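Local coordinates for Non-catalytic protein 1 (Piromyces equi, PDB 1WCU) that probably binds plant cell-wall polysaccharides through a family 29 carbohydrate-binding module, without itself cleaving them, at residues Thr5-Glu11 and Arg132-Thr138; Ala40-Tyr45 and Asp121-Asn126; Tyr104-Val108 and Cys141-Ile145. One frame throughout, in Å; residues are numbered along the deposited sequence.

Interaction 1: Thr5-Glu11 and Arg132-Thr138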
loop_
_atom_site.group_PDB
_atom_site.type_symbol
_atom_site.label_atom_id
_atom_site.label_comp_id
_atom_site.label_asym_id
_atom_site.label_seq_id
_atom_site.Cartn_x
_atom_site.Cartn_y
_atom_site.Cartn_z
ATOM N N THR A 5 -13.646 -9.107 -4.812
ATOM C CA THR A 5 -12.778 -9.104 -5.968
ATOM C C THR A 5 -11.426 -8.617 -5.469
ATOM O O THR A 5 -11.386 -7.658 -4.701
ATOM C CB THR A 5 -13.315 -8.117 -7.000
ATOM O OG1 THR A 5 -14.668 -8.476 -7.346
ATOM C CG2 THR A 5 -12.456 -8.132 -8.234
ATOM N N TYR A 6 -10.336 -9.240 -5.930
ATOM C CA TYR A 6 -8.982 -8.881 -5.496
ATOM C C TYR A 6 -8.165 -8.260 -6.611
ATOM O O TYR A 6 -8.208 -8.720 -7.761
ATOM C CB TYR A 6 -8.220 -10.110 -4.989
ATOM C CG TYR A 6 -8.937 -10.840 -3.907
ATOM C CD1 TYR A 6 -8.819 -10.450 -2.587
ATOM C CD2 TYR A 6 -9.764 -11.916 -4.207
ATOM C CE1 TYR A 6 -9.490 -11.110 -1.587
ATOM C CE2 TYR A 6 -10.435 -12.585 -3.216
ATOM C CZ TYR A 6 -10.302 -12.173 -1.907
ATOM O OH TYR A 6 -10.951 -12.830 -0.886
ATOM N N SER A 7 -7.415 -7.223 -6.256
ATOM C CA SER A 7 -6.382 -6.631 -7.115
ATOM C C SER A 7 -5.040 -6.956 -6.466
ATOM O O SER A 7 -4.736 -6.415 -5.401
ATOM C CB SER A 7 -6.501 -5.103 -7.192
ATOM O OG SER A 7 -7.714 -4.663 -7.795
ATOM N N VAL A 8 -4.239 -7.800 -7.109
ATOM C CA VAL A 8 -2.926 -8.185 -6.578
ATOM C C VAL A 8 -1.891 -7.242 -7.190
ATOM O O VAL A 8 -1.560 -7.344 -8.371
ATOM C CB VAL A 8 -2.604 -9.663 -6.883
ATOM C CG1 VAL A 8 -1.236 -10.050 -6.334
ATOM C CG2 VAL A 8 -3.684 -10.580 -6.317
ATOM N N VAL A 9 -1.379 -6.317 -6.385
ATOM C CA VAL A 9 -0.512 -5.242 -6.885
ATOM C C VAL A 9 0.940 -5.722 -7.014
ATOM O O VAL A 9 1.638 -5.429 -7.987
ATOM C CB VAL A 9 -0.564 -4.032 -5.924
ATOM C CG1 VAL A 9 0.369 -2.923 -6.367
ATOM C CG2 VAL A 9 -1.995 -3.515 -5.765
ATOM N N TYR A 10 1.365 -6.475 -6.008
ATOM C CA TYR A 10 2.728 -6.974 -5.913
ATOM C C TYR A 10 2.779 -8.200 -5.019
ATOM O O TYR A 10 2.231 -8.164 -3.914
ATOM C CB TYR A 10 3.665 -5.886 -5.364
ATOM C CG TYR A 10 5.076 -6.379 -5.131
ATOM C CD1 TYR A 10 5.482 -6.830 -3.884
ATOM C CD2 TYR A 10 6.008 -6.440 -6.171
ATOM C CE1 TYR A 10 6.762 -7.334 -3.674
ATOM C CE2 TYR A 10 7.276 -6.939 -5.967
ATOM C CZ TYR A 10 7.662 -7.382 -4.717
ATOM O OH TYR A 10 8.917 -7.900 -4.498
ATOM N N GLU A 11 3.421 -9.274 -5.469
ATOM C CA GLU A 11 3.621 -10.460 -4.640
ATOM C C GLU A 11 5.052 -10.490 -4.117
ATOM O O GLU A 11 5.297 -10.090 -2.978
ATOM C CB GLU A 11 3.245 -11.733 -5.416
ATOM C CG GLU A 11 1.729 -11.894 -5.574
ATOM C CD GLU A 11 1.338 -13.259 -6.158
ATOM O OE1 GLU A 11 1.928 -13.613 -7.188
ATOM O OE2 GLU A 11 0.439 -13.949 -5.600
ATOM N N ARG A 132 5.761 -7.111 0.823
ATOM C CA ARG A 132 5.343 -8.213 -0.035
ATOM C C ARG A 132 3.827 -8.344 -0.005
ATOM O O ARG A 132 3.183 -7.913 0.949
ATOM C CB ARG A 132 5.952 -9.548 0.431
ATOM C CG ARG A 132 7.441 -9.665 0.207
ATOM C CD ARG A 132 8.004 -10.945 0.827
ATOM N NE ARG A 132 9.441 -11.049 0.591
ATOM C CZ ARG A 132 10.260 -11.891 1.218
ATOM N NH1 ARG A 132 9.786 -12.738 2.114
ATOM N NH2 ARG A 132 11.556 -11.855 0.967
ATOM N N TYR A 133 3.270 -8.968 -1.035
ATOM C CA TYR A 133 1.854 -9.358 -1.055
ATOM C C TYR A 133 0.919 -8.173 -0.775
ATOM O O TYR A 133 0.075 -8.228 0.114
ATOM C CB TYR A 133 1.573 -10.540 -0.103
ATOM C CG TYR A 133 2.579 -11.669 -0.172
ATOM C CD1 TYR A 133 2.740 -12.436 -1.311
ATOM C CD2 TYR A 133 3.385 -11.931 0.913
ATOM C CE1 TYR A 133 3.718 -13.484 -1.344
ATOM C CE2 TYR A 133 4.326 -12.932 0.901
ATOM C CZ TYR A 133 4.495 -13.698 -0.212
ATOM O OH TYR A 133 5.466 -14.687 -0.156
ATOM N N ILE A 134 1.075 -7.126 -1.567
ATOM C CA ILE A 134 0.202 -5.968 -1.508
ATOM C C ILE A 134 -1.049 -6.304 -2.311
ATOM O O ILE A 134 -0.989 -6.473 -3.530
ATOM C CB ILE A 134 0.877 -4.702 -2.075
ATOM C CG1 ILE A 134 2.179 -4.408 -1.312
ATOM C CG2 ILE A 134 -0.101 -3.527 -1.972
ATOM C CD1 ILE A 134 2.996 -3.279 -1.932
ATOM N N ILE A 135 -2.178 -6.421 -1.620
ATOM C CA ILE A 135 -3.418 -6.925 -2.215
ATOM C C ILE A 135 -4.589 -6.087 -1.728
ATOM O O ILE A 135 -4.756 -5.889 -0.533
ATOM C CB ILE A 135 -3.694 -8.414 -1.829
ATOM C CG1 ILE A 135 -2.540 -9.320 -2.277
ATOM C CG2 ILE A 135 -5.030 -8.892 -2.413
ATOM C CD1 ILE A 135 -2.556 -10.693 -1.647
ATOM N N TYR A 136 -5.410 -5.607 -2.648
ATOM C CA TYR A 136 -6.669 -4.941 -2.323
ATOM C C TYR A 136 -7.853 -5.881 -2.555
ATOM O O TYR A 136 -7.906 -6.575 -3.557
ATOM C CB TYR A 136 -6.851 -3.696 -3.208
ATOM C CG TYR A 136 -8.256 -3.133 -3.099
ATOM C CD1 TYR A 136 -8.644 -2.382 -1.985
ATOM C CD2 TYR A 136 -9.216 -3.396 -4.064
ATOM C CE1 TYR A 136 -9.928 -1.907 -1.843
ATOM C CE2 TYR A 136 -10.528 -2.903 -3.933
ATOM C CZ TYR A 136 -10.876 -2.172 -2.828
ATOM O OH TYR A 136 -12.169 -1.699 -2.686
ATOM N N SER A 137 -8.804 -5.870 -1.634
ATOM C CA SER A 137 -10.048 -6.617 -1.755
ATOM C C SER A 137 -11.223 -5.659 -1.657
ATOM O O SER A 137 -11.240 -4.768 -0.809
ATOM C CB SER A 137 -10.153 -7.630 -0.622
ATOM O OG SER A 137 -11.407 -8.297 -0.661
ATOM N N THR A 138 -12.237 -5.864 -2.499
ATOM C CA THR A 138 -13.478 -5.112 -2.359
ATOM C C THR A 138 -14.263 -5.535 -1.121
ATOM O O THR A 138 -15.168 -4.820 -0.687
ATOM C CB THR A 138 -14.407 -5.290 -3.576
ATOM O OG1 THR A 138 -14.682 -6.673 -3.767
ATOM C CG2 THR A 138 -13.751 -4.714 -4.840
HETATM O O HOH W 1 -16.625 -7.158 -5.553
#
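Ser7 and Tyr136 form a hydrogen-bonded antiparallel pair joining strand 6-10 to strand 129-137 in one sheet of the β-sandwich. Ser7 N donates to Tyr136 O at 2.8 Å, and Tyr136 N returns the bond to Ser7 O. On either side, Tyr6 with Ser137 and Val8 with Ile135 are non-hydrogen-bonded pairs; here CA-H...O contacts fill in, as from Tyr6 CA to Tyr136 O (3.2 Å). Past Val8 the register slips by one residue. Val9 and Tyr10 both face Ile134 in a classic beta bulge, and Ile134 O takes a bond from Val9 N (2.9 Å) and a weak one from Tyr10 N.

A side-chain hydroxyl takes part at the end of the pairing. Thr138 OG1 accepts from Thr5 N at 2.8 Å with a nearly straight N-H...O angle of 166°. It gets there because chi1 of 57° places the hydroxyl between the backbone N and the carbonyl carbon of Thr138. A water bridges this oxygen to Thr5 OG1.

Side-chain packing lies on both faces. The Tyr6 ring slants against small Ser137, its CE1 3.5 Å from Ser137 OG, which has its own bond to Gly139 N, and its CD1 meets Ile135 CG2 at 4.1 Å. Beta-branched Ile134 suits its extended strand; Val9, its backbone kinked by the bulge, sets CB 4.0 Å from Ile134 CG2, and both also pack on Leu50 of the other sheet. Tyr10 brings the edge of its ring to Arg132 CA while its hydroxyl bonds Gly13 O, and Glu11 O sits over one face of the Tyr133 ring.

The backbone thus supplies most of the polar bonding, with the bulge absorbed by two amides sharing one carbonyl, while the side chains mainly decide how each face packs.

Interaction 2: Ala40-Tyr45 and Asp121-Asn126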
loop_
_atom_site.group_PDB
_atom_site.type_symbol
_atom_site.label_atom_id
_atom_site.label_comp_id
_atom_site.label_asym_id
_atom_site.label_seq_id
_atom_site.Cartn_x
_atom_site.Cartn_y
_atom_site.Cartn_z
ATOM N N ALA A 40 12.570 6.390 1.750
ATOM C CA ALA A 40 12.324 7.836 1.660
ATOM C C ALA A 40 13.661 8.547 1.525
ATOM O O ALA A 40 14.649 8.119 2.118
ATOM C CB ALA A 40 11.582 8.331 2.876
ATOM N N ASP A 41 13.696 9.629 0.757
ATOM C CA ASP A 41 14.929 10.393 0.570
ATOM C C ASP A 41 15.366 10.960 1.929
ATOM O O ASP A 41 14.546 11.122 2.841
ATOM C CB ASP A 41 14.713 11.542 -0.394
ATOM C CG ASP A 41 14.415 11.105 -1.803
ATOM O OD1 ASP A 41 14.737 9.964 -2.178
ATOM O OD2 ASP A 41 13.864 11.937 -2.551
ATOM N N PRO A 42 16.666 11.244 2.091
ATOM C CA PRO A 42 17.134 11.723 3.383
ATOM C C PRO A 42 16.320 12.887 3.954
ATOM O O PRO A 42 16.071 13.883 3.277
ATOM C CB PRO A 42 18.573 12.138 3.082
ATOM C CG PRO A 42 18.981 11.242 1.961
ATOM C CD PRO A 42 17.765 11.089 1.123
ATOM N N ASP A 43 15.897 12.717 5.208
ATOM C CA ASP A 43 15.125 13.702 5.982
ATOM C C ASP A 43 13.734 14.017 5.434
ATOM O O ASP A 43 13.097 14.961 5.891
ATOM C CB ASP A 43 15.929 14.983 6.230
ATOM C CG ASP A 43 17.263 14.702 6.890
ATOM O OD1 ASP A 43 17.280 14.097 7.974
ATOM O OD2 ASP A 43 18.287 15.074 6.300
ATOM N N GLU A 44 13.227 13.197 4.508
ATOM C CA GLU A 44 11.908 13.445 3.917
ATOM C C GLU A 44 10.835 12.457 4.346
ATOM O O GLU A 44 11.101 11.279 4.602
ATOM C CB GLU A 44 11.973 13.393 2.387
ATOM C CG GLU A 44 12.974 14.331 1.704
ATOM C CD GLU A 44 12.567 15.795 1.690
ATOM O OE1 GLU A 44 11.394 16.101 1.917
ATOM O OE2 GLU A 44 13.467 16.641 1.449
ATOM N N TYR A 45 9.602 12.955 4.405
ATOM C CA TYR A 45 8.387 12.178 4.665
ATOM C C TYR A 45 7.990 11.577 3.329
ATOM O O TYR A 45 7.023 11.992 2.702
ATOM C CB TYR A 45 7.324 13.126 5.203
ATOM C CG TYR A 45 6.007 12.574 5.680
ATOM C CD1 TYR A 45 5.898 11.344 6.291
ATOM C CD2 TYR A 45 4.859 13.352 5.576
ATOM C CE1 TYR A 45 4.680 10.883 6.780
ATOM C CE2 TYR A 45 3.637 12.909 6.072
ATOM C CZ TYR A 45 3.556 11.677 6.672
ATOM O OH TYR A 45 2.352 11.224 7.178
ATOM N N ASP A 121 6.906 6.844 5.170
ATOM C CA ASP A 121 7.840 6.780 6.312
ATOM C C ASP A 121 7.653 7.937 7.279
ATOM O O ASP A 121 8.154 9.021 7.041
ATOM C CB ASP A 121 9.288 6.779 5.790
ATOM C CG ASP A 121 10.309 6.577 6.880
ATOM O OD1 ASP A 121 9.937 6.212 8.026
ATOM O OD2 ASP A 121 11.508 6.674 6.554
ATOM N N GLY A 122 6.982 7.681 8.398
ATOM C CA GLY A 122 6.608 8.752 9.322
ATOM C C GLY A 122 7.781 9.489 9.939
ATOM O O GLY A 122 7.796 10.724 9.942
ATOM N N PRO A 123 8.744 8.746 10.494
ATOM C CA PRO A 123 9.936 9.389 11.037
ATOM C C PRO A 123 10.922 10.031 10.069
ATOM O O PRO A 123 11.925 10.571 10.547
ATOM C CB PRO A 123 10.654 8.251 11.773
ATOM C CG PRO A 123 9.622 7.234 12.001
ATOM C CD PRO A 123 8.713 7.312 10.815
ATOM N N ALA A 124 10.688 9.990 8.756
ATOM C CA ALA A 124 11.637 10.536 7.779
ATOM C C ALA A 124 13.046 10.009 8.052
ATOM O O ALA A 124 13.995 10.761 8.243
ATOM C CB ALA A 124 11.601 12.058 7.801
ATOM N N SER A 125 13.161 8.687 8.018
ATOM C CA SER A 125 14.317 7.951 8.533
ATOM C C SER A 125 15.352 7.524 7.501
ATOM O O SER A 125 16.450 7.108 7.877
ATOM C CB SER A 125 13.831 6.679 9.233
ATOM O OG SER A 125 13.317 5.751 8.296
ATOM N N ASN A 126 14.978 7.526 6.224
ATOM C CA ASN A 126 15.848 7.021 5.156
ATOM C C ASN A 126 16.187 5.539 5.337
ATOM O O ASN A 126 17.169 5.061 4.754
ATOM C CB ASN A 126 17.138 7.876 5.052
ATOM C CG ASN A 126 17.934 7.642 3.774
ATOM O OD1 ASN A 126 17.412 7.663 2.642
ATOM N ND2 ASN A 126 19.231 7.436 3.949
HETATM O O HOH W 2 12.350 5.296 4.261
HETATM O O HOH W 3 13.541 9.783 5.075
HETATM O O HOH W 4 16.474 10.575 6.938
#
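Asp121 OD2, which lies near Ala40 CB across the contact, is held by three donors. Ser125 OG gives the shortest bond, 2.7 Å to Asp121 OD2, on the syn lone pair of that oxygen; Ser125 N comes from above the carboxylate plane; and a water links the same oxygen to Ala40 N. The setting is a pair of loops at one end of the β-sandwich, each built on a tight turn: type II from Asp41 to Glu44, type I from Asp121 to Ala124. Pro42 suits the second position of its turn, since its ring already fixes the required phi, and Asp43 takes the positive phi of the third.

Asp121 can serve its own loop because chi1 of -174° sets CG anti to the backbone N, while its other oxygen, OD1, bonds the Thr72 hydroxyl. An alanine here takes away the acceptor shared by Ser125 OG, Ser125 N and the water on Ala40 N, and the 121-126 loop would probably be freer to shift.

Direct contact between the loops is mostly van der Waals. Ala124 points its methyl at the 40-45 loop, CB standing 3.3 Å from Glu44 O, a close approach for which a small side chain is well suited. Ala40 CB and Asp121 CB touch at 4.0 Å. The exposed Tyr45 ring turns its edge to the turn backbone, with Asp121 O near the ring plane. A CA-H...O contact runs from Asn126 CA to Ala40 O (3.4 Å).

Waters add further links. One molecule donates to both Asp41 O and Glu44 O and accepts weakly from Asn126 N. Another accepts from Asp43 N at 2.8 Å and passes a hydrogen on to Ala124 O, also 2.8 Å from that water.

Interaction 3: Tyr104-Val108 and Cys141-Ile145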
loop_
_atom_site.group_PDB
_atom_site.type_symbol
_atom_site.label_atom_id
_atom_site.label_comp_id
_atom_site.label_asym_id
_atom_site.label_seq_id
_atom_site.Cartn_x
_atom_site.Cartn_y
_atom_site.Cartn_z
ATOM N N TYR A 104 -0.592 -7.038 7.798
ATOM C CA TYR A 104 -1.506 -5.984 8.177
ATOM C C TYR A 104 -2.740 -6.024 7.278
ATOM O O TYR A 104 -2.621 -6.275 6.068
ATOM C CB TYR A 104 -0.841 -4.622 7.991
ATOM C CG TYR A 104 0.382 -4.356 8.856
ATOM C CD1 TYR A 104 1.654 -4.763 8.460
ATOM C CD2 TYR A 104 0.270 -3.677 10.065
ATOM C CE1 TYR A 104 2.768 -4.527 9.256
ATOM C CE2 TYR A 104 1.384 -3.428 10.851
ATOM C CZ TYR A 104 2.627 -3.858 10.441
ATOM O OH TYR A 104 3.754 -3.583 11.204
ATOM N N LYS A 105 -3.895 -5.735 7.863
ATOM C CA LYS A 105 -5.147 -5.527 7.133
ATOM C C LYS A 105 -5.745 -4.207 7.583
ATOM O O LYS A 105 -5.920 -3.994 8.782
ATOM C CB LYS A 105 -6.161 -6.622 7.451
ATOM C CG LYS A 105 -5.876 -7.936 6.795
ATOM C CD LYS A 105 -7.056 -8.898 6.884
ATOM C CE LYS A 105 -7.427 -9.248 8.319
ATOM N NZ LYS A 105 -8.413 -10.371 8.411
ATOM N N PHE A 106 -6.062 -3.331 6.634
ATOM C CA PHE A 106 -6.607 -1.997 6.919
ATOM C C PHE A 106 -7.971 -1.841 6.254
ATOM O O PHE A 106 -8.108 -2.046 5.059
ATOM C CB PHE A 106 -5.679 -0.884 6.445
ATOM C CG PHE A 106 -4.255 -1.008 6.946
ATOM C CD1 PHE A 106 -3.974 -0.894 8.291
ATOM C CD2 PHE A 106 -3.224 -1.257 6.072
ATOM C CE1 PHE A 106 -2.666 -1.005 8.755
ATOM C CE2 PHE A 106 -1.926 -1.369 6.532
ATOM C CZ PHE A 106 -1.656 -1.229 7.865
ATOM N N GLU A 107 -8.981 -1.481 7.032
ATOM C CA GLU A 107 -10.303 -1.221 6.502
ATOM C C GLU A 107 -10.334 0.145 5.837
ATOM O O GLU A 107 -9.907 1.148 6.428
ATOM C CB GLU A 107 -11.339 -1.258 7.637
ATOM C CG GLU A 107 -11.377 -2.599 8.367
ATOM C CD GLU A 107 -12.420 -2.682 9.478
ATOM O OE1 GLU A 107 -13.073 -1.660 9.772
ATOM O OE2 GLU A 107 -12.553 -3.773 10.077
ATOM N N VAL A 108 -10.828 0.188 4.607
ATOM C CA VAL A 108 -11.027 1.448 3.912
ATOM C C VAL A 108 -12.469 1.883 4.147
ATOM O O VAL A 108 -13.410 1.121 3.890
ATOM C CB VAL A 108 -10.730 1.313 2.398
ATOM C CG1 VAL A 108 -10.975 2.630 1.655
ATOM C CG2 VAL A 108 -9.296 0.840 2.165
ATOM N N CYS A 141 -12.222 -6.634 5.620
ATOM C CA CYS A 141 -11.024 -7.265 6.142
ATOM C C CYS A 141 -11.333 -8.529 6.935
ATOM O O CYS A 141 -10.543 -9.446 6.906
ATOM C CB CYS A 141 -10.220 -6.300 7.012
ATOM S SG CYS A 141 -9.469 -4.907 6.144
ATOM N N ASP A 142 -12.474 -8.559 7.614
ATOM C CA ASP A 142 -12.890 -9.772 8.343
ATOM C C ASP A 142 -12.921 -10.996 7.419
ATOM O O ASP A 142 -12.553 -12.109 7.823
ATOM C CB ASP A 142 -14.273 -9.581 8.975
ATOM C CG ASP A 142 -14.258 -8.689 10.205
ATOM O OD1 ASP A 142 -13.179 -8.269 10.672
ATOM O OD2 ASP A 142 -15.363 -8.409 10.726
ATOM N N ASP A 143 -13.337 -10.788 6.166
ATOM C CA ASP A 143 -13.458 -11.887 5.195
ATOM C C ASP A 143 -12.184 -12.181 4.378
ATOM O O ASP A 143 -12.201 -13.090 3.556
ATOM C CB ASP A 143 -14.621 -11.607 4.236
ATOM C CG ASP A 143 -15.984 -11.602 4.928
ATOM O OD1 ASP A 143 -16.125 -12.220 6.006
ATOM O OD2 ASP A 143 -16.930 -11.002 4.378
ATOM N N HIS A 144 -11.097 -11.429 4.593
ATOM C CA HIS A 144 -9.810 -11.652 3.890
ATOM C C HIS A 144 -8.793 -12.514 4.680
ATOM O O HIS A 144 -8.503 -12.217 5.838
ATOM C CB HIS A 144 -9.140 -10.293 3.595
ATOM C CG HIS A 144 -7.920 -10.389 2.725
ATOM N ND1 HIS A 144 -6.704 -10.840 3.191
ATOM C CD2 HIS A 144 -7.730 -10.096 1.415
ATOM C CE1 HIS A 144 -5.816 -10.822 2.211
ATOM N NE2 HIS A 144 -6.410 -10.366 1.122
ATOM N N ILE A 145 -8.213 -13.531 4.033
ATOM C CA ILE A 145 -6.990 -14.203 4.544
ATOM C C ILE A 145 -6.081 -14.667 3.398
ATOM O O ILE A 145 -6.567 -15.189 2.393
ATOM C CB ILE A 145 -7.286 -15.432 5.447
ATOM C CG1 ILE A 145 -8.471 -16.245 4.918
ATOM C CG2 ILE A 145 -7.530 -14.998 6.882
ATOM C CD1 ILE A 145 -8.524 -17.663 5.466
HETATM O O HOH W 5 -13.846 -5.988 8.475
#
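Lys105 and Cys141 meet where the segment after the last strand folds back over strand 101-109 of the β-sandwich. The disulfide from Cys141 to Cys63 pins this C-terminal turn to strand 62-70, the neighbour of strand 101-109 in the sheet.

The tight part centres on the sulfur. Cys141 SG lies against the strand backbone, 3.3 Å from Phe106 O, with Lys105 CB and Glu107 CG flanking it at 3.9 Å and 3.7 Å from SG. Lys105 and Glu107 can both reach it because alternate residues of a strand share a face; Phe106 between them sends its ring the other way, onto Leu66. A lysine suits its place because its aliphatic part packs on Cys141 CB and His144 CB while its ammonium group reaches the turn carbonyls. The bend at chi3 (-62°) carries NZ to both: Lys105 NZ donates to Cys141 O at 2.8 Å and to His144 O at 3.2 Å. The first bond arrives 42° out of the carbonyl plane, whereas the second lies in its plane. His144 N closes the turn on Cys141 O from the opposite face to Lys105 NZ, so one oxygen is gripped twice. The His144 ring stacks on Tyr65 and is buried, and its ND1 has no partner in the model.

Beyond Glu107 CG the contact loosens towards solvent. The extended Glu107 chain ends in a carboxylate that makes no direct bond to the turn; instead a water donates to Glu107 OE2 and accepts from Asp142 N. The two acidic side chains would be expected to repel each other mildly, and they remain apart, with Glu107 OE2 4.6 Å from Asp142 OD1.

Overall arrangement
Interactions 1 and 3 are neighbours, their centres 11 Å apart, and reach the same antiparallel sheet, in which strand 62-70 lies between strands 101-109 and 129-137. They touch where His144 packs against Tyr6, Ile135 and Ser137; the segments near both chain termini, 5-11 and 141-145, meet at this end. Interaction 2 lies on the opposite side of the chain's centre, about 25 Å from interaction 1 and 27 Å from interaction 3, centre to centre. Along the chain it is nested within the loop closed by interaction 1, while interaction 3 crosses both. Residues distant in sequence are thereby brought together at both ends of an all-β, single-chain sandwich.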